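Local coordinates for protein aminotransferase (Helicobacter pylori, PDB 2FNU) that catalyses the PLP-dependent transamination of a UDP-linked 4-keto sugar, the second step in the biosynthesis of pseudaminic acid, a sialic-acid-like sugar that modifies flagellin, at residues T62-F67 with N89-S94; N75-T80 with A124-D129; A113-I118 with K145-S150. All blocks are in the same frame, centred on the assembly; numbering follows the deposited sequence.

In the fold
The three contacts belong to the large mixed sheet of the aminotransferase fold and the elements packed on its two faces. Interactions 1 and 2 alternate along the chain, as do 2 and 3, whereas 1 closes before 3 opens. Interaction 2 joins the parallel strands 76-79 and 122-128. On one face lie helices 56-66 and 86-93 of interaction 1, its centre about 11 Å from that of interaction 2: Leu91 reaches Ile77 and Tyr64 reaches Val126. On the other face Ile78 meets Leu117 and Ile118 of interaction 3, centred about 10 Å from interaction 2. The centres of interactions 1 and 3 lie about 19 Å apart. The strand pair is thus sandwiched between a dimer-facing helix layer and a surface layer, its Val128 end touching the cofactor.

Interaction 1 of 3, residues T62-F67 with N89-S94; sequences TLYRNF and NMLLES
The ring of Tyr64 wedges against the last turn of helix 86-93, and most of the tight packing is gathered there. Leu91 lays its CD2 methyl over one face in a CH-pi contact, 3.5 Å from the ring centroid and only 13° off the normal. The ring's edge is held as closely: Tyr64 CD1 comes within 3.3 Å of Met90 C and 3.6 Å of Met90 CB. At the root of the side chain, Ser94 OG sits 3.3 Å from Tyr64 CB. A chi1 of -68°, with CG opposite the carbonyl carbon, sends the ring across the gap between the helices, and its OH is fixed by a hydrogen bond to Thr87 O. Ser94 OG, just past the helix, donates back to Met90 O at 2.9 Å. The axes of segments 62-66 and 89-93 approach to 9.2 Å, inclined by 37°, and form part of the layer covering one face of the central sheet of this PLP-dependent fold. Toward the second subunit the contact becomes looser and wetter. Arg65 CG skirts Ser94 OG at 3.6 Å, and a chain bent at chi2 and chi3 carries the guanidinium group onward. A water bridges Arg65 NH1, weakly, to Glu93 O, which it meets at 2.7 Å. Arg65 NH1 forms a salt bridge with Glu93 OE2 of the second subunit, reciprocally, and Glu93 OE2 also bonds His227 NE2 of that subunit.

Interaction 2 of 3, residues N75-T80 with A124-D129; sequences NEIITT and AIVSVD
Thr79 and Val126 stand side by side and point the same way from neighbouring parallel strands, yet their link is polar: Thr79 OG1 donates to Val126 O at 2.8 Å, approaching 27° out of the carbonyl plane. With OG1 opposite the backbone N (chi1 -170°), the hydroxyl lies next to its own carbonyl carbon, within range of the adjacent strand. On the same sheet face, Ile77 crosses Val126 obliquely, bringing its CG2 within 3.7 Å of Val126 CG2, and rests its CG1 near Ala124 CB. Leu91 and Thr87 of helix 86-93 cover this face. Ile78 and Ile125 project from the other, where Ile78 CB and Ile125 CG1 are 4.1 Å apart. Beyond the paired region Thr80 and Val128 meet at about a right angle, with 3.5 Å between their CG2 methyls; Val128 also touches the bound cofactor. Two backbone bonds flank Ile78 and fix the register: Ile78 N to Ala124 O, 3.0 Å, and the straighter Val126 N to Ile78 O, 2.8 Å with an N-H...O angle of 166°. Where the strands begin to part, Thr80 N lies 3.9 Å from Val126 O, and the Thr79 hydroxyl gives that buried carbonyl a side-chain donor instead.

Interaction 3 of 3, residues A113-I118 with K145-S150; sequences ALEKLI and KKHSLS
A Schellman motif ends helix 137-146, with Ser148 at positive phi as its C-prime residue, and the side chains around this turn grip the loop that precedes strand 122-128. Glu115 is the polar centre. Glu115 OE2 accepts from His147 NE2 at 2.7 Å, in the imidazole plane and almost perfectly straight at 179°, although the donor lies on the anti side and 34° out of the carboxylate plane. The ring and carboxylate stand perpendicular. Lys146, fully extended, crosses the Glu115 chain at about a right angle and delivers its NZ to the syn lone pair of Glu115 OE2, a 2.7 Å salt bridge. A water donates to Glu115 OE1 and accepts from Lys146 NZ. Two donors on one oxygen, with a water on the other, probably restrict the carboxylate's rotation, and the nearby lysine would tend to favour its ionised form. Beneath, Ile118 CD1 packs over a face of the His147 ring, 3.9 Å from its centroid, and meets Leu149 CD1 tip to tip at 3.8 Å. Leu149 and Ile118 continue onto Ile125 and Ile78 of the sheet. This polar rim over an apolar floor joins the loop before strand 122-128 to the helix-to-strand turn of the beta-alpha-beta crossover from 122-128 to 150-154.

Interaction 1 of 3, residues T62-F67 with N89-S94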
loop_
_atom_site.group_PDB
_atom_site.type_symbol
_atom_site.label_atom_id
_atom_site.label_comp_id
_atom_site.label_asym_id
_atom_site.label_seq_id
_atom_site.Cartn_x
_atom_site.Cartn_y
_atom_site.Cartn_z
ATOM N N THR B 62 7.164 -2.060 7.810
ATOM C CA THR B 62 7.332 -3.510 7.970
ATOM C C THR B 62 8.685 -3.850 8.601
ATOM O O THR B 62 8.767 -4.700 9.490
ATOM C CB THR B 62 7.175 -4.202 6.609
ATOM O OG1 THR B 62 5.856 -3.917 6.124
ATOM C CG2 THR B 62 7.346 -5.727 6.730
ATOM N N LEU B 63 9.732 -3.177 8.147
ATOM C CA LEU B 63 11.060 -3.365 8.736
ATOM C C LEU B 63 11.083 -2.922 10.209
ATOM O O LEU B 63 11.562 -3.674 11.083
ATOM C CB LEU B 63 12.123 -2.603 7.929
ATOM C CG LEU B 63 13.529 -2.647 8.551
ATOM C CD1 LEU B 63 14.035 -4.085 8.766
ATOM C CD2 LEU B 63 14.463 -1.871 7.597
ATOM N N TYR B 64 10.594 -1.716 10.493
ATOM C CA TYR B 64 10.685 -1.196 11.854
ATOM C C TYR B 64 9.888 -2.041 12.842
ATOM O O TYR B 64 10.287 -2.173 14.005
ATOM C CB TYR B 64 10.151 0.235 11.904
ATOM C CG TYR B 64 10.982 1.299 11.181
ATOM C CD1 TYR B 64 10.416 2.528 10.878
ATOM C CD2 TYR B 64 12.331 1.080 10.829
ATOM C CE1 TYR B 64 11.148 3.546 10.270
ATOM C CE2 TYR B 64 13.079 2.076 10.204
ATOM C CZ TYR B 64 12.471 3.327 9.932
ATOM O OH TYR B 64 13.176 4.347 9.328
ATOM N N ARG B 65 8.762 -2.592 12.390
ATOM C CA ARG B 65 7.896 -3.377 13.266
ATOM C C ARG B 65 8.477 -4.754 13.526
ATOM O O ARG B 65 8.173 -5.377 14.556
ATOM C CB ARG B 65 6.490 -3.531 12.656
ATOM C CG ARG B 65 5.617 -2.267 12.775
ATOM C CD ARG B 65 5.068 -2.043 14.208
ATOM N NE ARG B 65 4.238 -3.174 14.643
ATOM C CZ ARG B 65 2.965 -3.358 14.280
ATOM N NH1 ARG B 65 2.332 -2.472 13.508
ATOM N NH2 ARG B 65 2.326 -4.450 14.693
ATOM N N ASN B 66 9.302 -5.243 12.601
ATOM C CA ASN B 66 9.696 -6.656 12.641
ATOM C C ASN B 66 11.160 -6.948 12.960
ATOM O O ASN B 66 11.492 -8.096 13.296
ATOM C CB ASN B 66 9.288 -7.370 11.342
ATOM C CG ASN B 66 7.782 -7.515 11.219
ATOM O OD1 ASN B 66 7.115 -6.730 10.528
ATOM N ND2 ASN B 66 7.235 -8.500 11.899
ATOM N N PHE B 67 12.038 -5.946 12.868
ATOM C CA PHE B 67 13.466 -6.231 13.113
ATOM C C PHE B 67 13.698 -6.714 14.541
ATOM O O PHE B 67 14.652 -7.446 14.808
ATOM C CB PHE B 67 14.361 -5.031 12.740
ATOM C CG PHE B 67 14.430 -3.959 13.794
ATOM C CD1 PHE B 67 15.559 -3.843 14.621
ATOM C CD2 PHE B 67 13.390 -3.034 13.936
ATOM C CE1 PHE B 67 15.620 -2.853 15.601
ATOM C CE2 PHE B 67 13.446 -2.037 14.899
ATOM C CZ PHE B 67 14.578 -1.943 15.738
ATOM N N ASN B 89 8.394 9.167 10.373
ATOM C CA ASN B 89 6.984 8.877 10.681
ATOM C C ASN B 89 6.803 7.396 10.981
ATOM O O ASN B 89 6.006 7.020 11.845
ATOM C CB ASN B 89 6.043 9.211 9.513
ATOM C CG ASN B 89 5.667 10.697 9.407
ATOM O OD1 ASN B 89 5.012 11.104 8.419
ATOM N ND2 ASN B 89 6.045 11.498 10.379
ATOM N N MET B 90 7.516 6.532 10.256
ATOM C CA MET B 90 7.314 5.089 10.477
ATOM C C MET B 90 7.965 4.616 11.766
ATOM O O MET B 90 7.540 3.606 12.319
ATOM C CB MET B 90 7.754 4.261 9.267
ATOM C CG MET B 90 6.924 4.517 8.007
ATOM S SD MET B 90 5.144 4.193 8.273
ATOM C CE MET B 90 4.531 5.863 8.577
ATOM N N LEU B 91 8.934 5.380 12.275
ATOM C CA LEU B 91 9.447 5.134 13.627
ATOM C C LEU B 91 8.360 5.390 14.655
ATOM O O LEU B 91 8.117 4.562 15.547
ATOM C CB LEU B 91 10.698 5.986 13.904
ATOM C CG LEU B 91 11.952 5.608 13.102
ATOM C CD1 LEU B 91 13.075 6.640 13.292
ATOM C CD2 LEU B 91 12.488 4.197 13.452
ATOM N N LEU B 92 7.713 6.541 14.538
ATOM C CA LEU B 92 6.627 6.886 15.472
ATOM C C LEU B 92 5.541 5.819 15.433
ATOM O O LEU B 92 5.048 5.405 16.478
ATOM C CB LEU B 92 6.018 8.253 15.140
ATOM C CG LEU B 92 6.940 9.470 15.322
ATOM C CD1 LEU B 92 6.183 10.750 14.999
ATOM C CD2 LEU B 92 7.541 9.541 16.734
ATOM N N GLU B 93 5.187 5.359 14.229
ATOM C CA GLU B 93 4.134 4.357 14.113
ATOM C C GLU B 93 4.537 3.002 14.681
ATOM O O GLU B 93 3.678 2.148 14.926
ATOM C CB GLU B 93 3.681 4.208 12.656
ATOM C CG GLU B 93 2.800 5.362 12.198
ATOM C CD GLU B 93 1.367 5.200 12.719
ATOM O OE1 GLU B 93 1.024 5.774 13.787
ATOM O OE2 GLU B 93 0.600 4.447 12.074
ATOM N N SER B 94 5.839 2.796 14.869
ATOM C CA SER B 94 6.343 1.543 15.394
ATOM C C SER B 94 6.683 1.659 16.882
ATOM O O SER B 94 7.184 0.707 17.473
ATOM C CB SER B 94 7.556 1.091 14.577
ATOM O OG SER B 94 7.158 0.917 13.221
HETATM O O HOH W 1 2.231 0.413 13.463
#

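Interaction 2 of 3, residues N75-T80 with A124-D129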
loop_
_atom_site.group_PDB
_atom_site.type_symbol
_atom_site.label_atom_id
_atom_site.label_comp_id
_atom_site.label_asym_id
_atom_site.label_seq_id
_atom_site.Cartn_x
_atom_site.Cartn_y
_atom_site.Cartn_z
ATOM N N ASN B 75 13.465 2.095 23.344
ATOM C CA ASN B 75 12.524 2.807 22.482
ATOM C C ASN B 75 13.140 3.919 21.628
ATOM O O ASN B 75 12.399 4.589 20.912
ATOM C CB ASN B 75 11.410 3.432 23.332
ATOM C CG ASN B 75 11.917 4.562 24.217
ATOM O OD1 ASN B 75 11.458 5.706 24.123
ATOM N ND2 ASN B 75 12.887 4.255 25.058
ATOM N N GLU B 76 14.449 4.157 21.733
ATOM C CA GLU B 76 15.055 5.245 20.955
ATOM C C GLU B 76 15.795 4.730 19.734
ATOM O O GLU B 76 16.517 3.727 19.811
ATOM C CB GLU B 76 16.001 6.077 21.833
ATOM C CG GLU B 76 15.264 6.828 22.925
ATOM C CD GLU B 76 16.156 7.721 23.782
ATOM O OE1 GLU B 76 15.641 8.232 24.798
ATOM O OE2 GLU B 76 17.338 7.919 23.449
ATOM N N ILE B 77 15.614 5.415 18.600
ATOM C CA ILE B 77 16.350 5.078 17.391
ATOM C C ILE B 77 17.003 6.334 16.863
ATOM O O ILE B 77 16.329 7.334 16.658
ATOM C CB ILE B 77 15.440 4.411 16.331
ATOM C CG1 ILE B 77 15.110 2.977 16.791
ATOM C CG2 ILE B 77 16.119 4.403 14.952
ATOM C CD1 ILE B 77 14.289 2.121 15.829
ATOM N N ILE B 78 18.319 6.276 16.675
ATOM C CA ILE B 78 19.054 7.423 16.166
ATOM C C ILE B 78 18.865 7.475 14.667
ATOM O O ILE B 78 18.951 6.458 13.982
ATOM C CB ILE B 78 20.558 7.287 16.494
ATOM C CG1 ILE B 78 20.762 7.380 18.004
ATOM C CG2 ILE B 78 21.344 8.370 15.817
ATOM C CD1 ILE B 78 22.136 6.840 18.436
ATOM N N THR B 79 18.624 8.680 14.151
ATOM C CA THR B 79 18.465 8.840 12.702
ATOM C C THR B 79 18.838 10.246 12.253
ATOM O O THR B 79 19.313 11.060 13.050
ATOM C CB THR B 79 17.029 8.428 12.242
ATOM O OG1 THR B 79 16.977 8.361 10.809
ATOM C CG2 THR B 79 15.986 9.399 12.777
ATOM N N THR B 80 18.655 10.517 10.970
ATOM C CA THR B 80 19.009 11.821 10.404
ATOM C C THR B 80 17.782 12.718 10.268
ATOM O O THR B 80 16.693 12.230 9.922
ATOM C CB THR B 80 19.648 11.667 9.011
ATOM O OG1 THR B 80 19.898 12.972 8.453
ATOM C CG2 THR B 80 18.755 10.826 8.057
ATOM N N ALA B 124 18.548 1.113 17.749
ATOM C CA ALA B 124 19.039 1.006 16.380
ATOM C C ALA B 124 19.503 2.353 15.883
ATOM O O ALA B 124 19.214 3.380 16.520
ATOM C CB ALA B 124 17.907 0.486 15.447
ATOM N N ILE B 125 20.191 2.331 14.740
ATOM C CA ILE B 125 20.509 3.556 14.001
ATOM C C ILE B 125 19.918 3.402 12.596
ATOM O O ILE B 125 20.134 2.364 11.968
ATOM C CB ILE B 125 22.032 3.803 13.926
ATOM C CG1 ILE B 125 22.605 3.918 15.351
ATOM C CG2 ILE B 125 22.347 5.053 13.077
ATOM C CD1 ILE B 125 24.110 4.183 15.397
ATOM N N VAL B 126 19.173 4.412 12.123
ATOM C CA VAL B 126 18.662 4.401 10.744
ATOM C C VAL B 126 19.358 5.521 9.966
ATOM O O VAL B 126 19.131 6.699 10.251
ATOM C CB VAL B 126 17.127 4.634 10.682
ATOM C CG1 VAL B 126 16.662 4.760 9.210
ATOM C CG2 VAL B 126 16.385 3.502 11.393
ATOM N N SER B 127 20.209 5.150 9.011
ATOM C CA SER B 127 20.859 6.125 8.135
ATOM C C SER B 127 20.097 6.226 6.811
ATOM O O SER B 127 19.288 5.348 6.486
ATOM C CB SER B 127 22.321 5.735 7.867
ATOM O OG SER B 127 22.393 4.430 7.294
ATOM N N VAL B 128 20.389 7.285 6.066
ATOM C CA VAL B 128 19.805 7.525 4.745
ATOM C C VAL B 128 20.932 7.854 3.765
ATOM O O VAL B 128 21.802 8.689 4.063
ATOM C CB VAL B 128 18.853 8.737 4.800
ATOM C CG1 VAL B 128 18.365 9.140 3.391
ATOM C CG2 VAL B 128 17.671 8.405 5.706
ATOM N N ASP B 129 20.916 7.222 2.592
ATOM C CA ASP B 129 21.924 7.515 1.571
ATOM C C ASP B 129 21.397 8.707 0.789
ATOM O O ASP B 129 20.670 8.558 -0.201
ATOM C CB ASP B 129 22.131 6.294 0.683
ATOM C CG ASP B 129 22.566 5.077 1.473
ATOM O OD1 ASP B 129 23.429 5.221 2.376
ATOM O OD2 ASP B 129 22.028 3.984 1.217
#

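Interaction 3 of 3, residues A113-I118 with K145-S150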
loop_
_atom_site.group_PDB
_atom_site.type_symbol
_atom_site.label_atom_id
_atom_site.label_comp_id
_atom_site.label_asym_id
_atom_site.label_seq_id
_atom_site.Cartn_x
_atom_site.Cartn_y
_atom_site.Cartn_z
ATOM N N ALA B 113 29.361 11.685 14.887
ATOM C CA ALA B 113 28.526 12.360 15.878
ATOM C C ALA B 113 27.382 11.486 16.393
ATOM O O ALA B 113 26.402 12.000 16.937
ATOM C CB ALA B 113 27.986 13.679 15.301
ATOM N N LEU B 114 27.516 10.166 16.231
ATOM C CA LEU B 114 26.474 9.224 16.625
ATOM C C LEU B 114 26.690 8.639 18.010
ATOM O O LEU B 114 25.734 8.432 18.756
ATOM C CB LEU B 114 26.364 8.058 15.624
ATOM C CG LEU B 114 26.143 8.391 14.154
ATOM C CD1 LEU B 114 26.196 7.108 13.335
ATOM C CD2 LEU B 114 24.785 9.068 14.012
ATOM N N GLU B 115 27.940 8.322 18.340
ATOM C CA GLU B 115 28.201 7.602 19.588
ATOM C C GLU B 115 27.730 8.394 20.806
ATOM O O GLU B 115 27.214 7.815 21.767
ATOM C CB GLU B 115 29.685 7.190 19.693
ATOM C CG GLU B 115 29.973 6.231 20.863
ATOM C CD GLU B 115 31.202 5.362 20.630
ATOM O OE1 GLU B 115 32.050 5.734 19.787
ATOM O OE2 GLU B 115 31.298 4.299 21.274
ATOM N N LYS B 116 27.846 9.720 20.744
ATOM C CA LYS B 116 27.443 10.540 21.878
ATOM C C LYS B 116 25.948 10.463 22.179
ATOM O O LYS B 116 25.514 10.862 23.254
ATOM C CB LYS B 116 27.874 11.995 21.682
ATOM C CG LYS B 116 27.233 12.706 20.493
ATOM C CD LYS B 116 27.670 14.172 20.512
ATOM C CE LYS B 116 27.189 14.930 19.310
ATOM N NZ LYS B 116 27.868 16.263 19.255
ATOM N N LEU B 117 25.173 9.942 21.220
ATOM C CA LEU B 117 23.715 9.895 21.344
ATOM C C LEU B 117 23.214 8.576 21.900
ATOM O O LEU B 117 22.020 8.441 22.200
ATOM C CB LEU B 117 23.064 10.115 19.977
ATOM C CG LEU B 117 23.409 11.435 19.293
ATOM C CD1 LEU B 117 22.834 11.418 17.879
ATOM C CD2 LEU B 117 22.884 12.625 20.071
ATOM N N ILE B 118 24.119 7.611 22.032
ATOM C CA ILE B 118 23.751 6.281 22.460
ATOM C C ILE B 118 23.600 6.223 23.976
ATOM O O ILE B 118 24.430 6.770 24.726
ATOM C CB ILE B 118 24.781 5.240 21.971
ATOM C CG1 ILE B 118 24.825 5.244 20.438
ATOM C CG2 ILE B 118 24.436 3.842 22.493
ATOM C CD1 ILE B 118 25.927 4.370 19.791
ATOM N N LYS B 145 27.589 -2.679 16.027
ATOM C CA LYS B 145 28.052 -3.942 16.614
ATOM C C LYS B 145 28.559 -3.664 18.031
ATOM O O LYS B 145 28.208 -4.371 18.975
ATOM C CB LYS B 145 29.143 -4.571 15.753
ATOM C CG LYS B 145 29.587 -5.941 16.234
ATOM C CD LYS B 145 30.521 -6.584 15.237
ATOM C CE LYS B 145 30.884 -7.997 15.679
ATOM N NZ LYS B 145 31.729 -8.686 14.659
ATOM N N LYS B 146 29.347 -2.595 18.183
ATOM C CA LYS B 146 29.926 -2.263 19.492
ATOM C C LYS B 146 28.834 -2.095 20.549
ATOM O O LYS B 146 28.980 -2.567 21.680
ATOM C CB LYS B 146 30.785 -0.991 19.384
ATOM C CG LYS B 146 31.333 -0.458 20.714
ATOM C CD LYS B 146 32.102 0.851 20.508
ATOM C CE LYS B 146 32.674 1.344 21.834
ATOM N NZ LYS B 146 33.427 2.611 21.651
ATOM N N HIS B 147 27.735 -1.426 20.183
ATOM C CA HIS B 147 26.682 -1.051 21.131
ATOM C C HIS B 147 25.428 -1.932 21.069
ATOM O O HIS B 147 24.402 -1.605 21.661
ATOM C CB HIS B 147 26.341 0.430 20.941
ATOM C CG HIS B 147 27.412 1.349 21.445
ATOM N ND1 HIS B 147 27.556 1.645 22.781
ATOM C CD2 HIS B 147 28.405 2.011 20.802
ATOM C CE1 HIS B 147 28.579 2.469 22.939
ATOM N NE2 HIS B 147 29.120 2.696 21.755
ATOM N N SER B 148 25.548 -3.067 20.383
ATOM C CA SER B 148 24.451 -4.038 20.267
ATOM C C SER B 148 23.185 -3.390 19.718
ATOM O O SER B 148 22.087 -3.623 20.224
ATOM C CB SER B 148 24.164 -4.714 21.614
ATOM O OG SER B 148 25.323 -5.394 22.068
ATOM N N LEU B 149 23.366 -2.542 18.701
ATOM C CA LEU B 149 22.241 -1.903 18.014
ATOM C C LEU B 149 22.085 -2.507 16.635
ATOM O O LEU B 149 23.057 -2.976 16.046
ATOM C CB LEU B 149 22.515 -0.413 17.819
ATOM C CG LEU B 149 23.044 0.380 19.010
ATOM C CD1 LEU B 149 23.332 1.833 18.611
ATOM C CD2 LEU B 149 22.064 0.306 20.159
ATOM N N SER B 150 20.862 -2.443 16.100
ATOM C CA SER B 150 20.641 -2.816 14.710
ATOM C C SER B 150 20.940 -1.639 13.800
ATOM O O SER B 150 20.518 -0.514 14.078
ATOM C CB SER B 150 19.191 -3.242 14.501
ATOM O OG SER B 150 18.908 -4.416 15.245
HETATM O O HOH W 2 33.580 3.609 18.721
#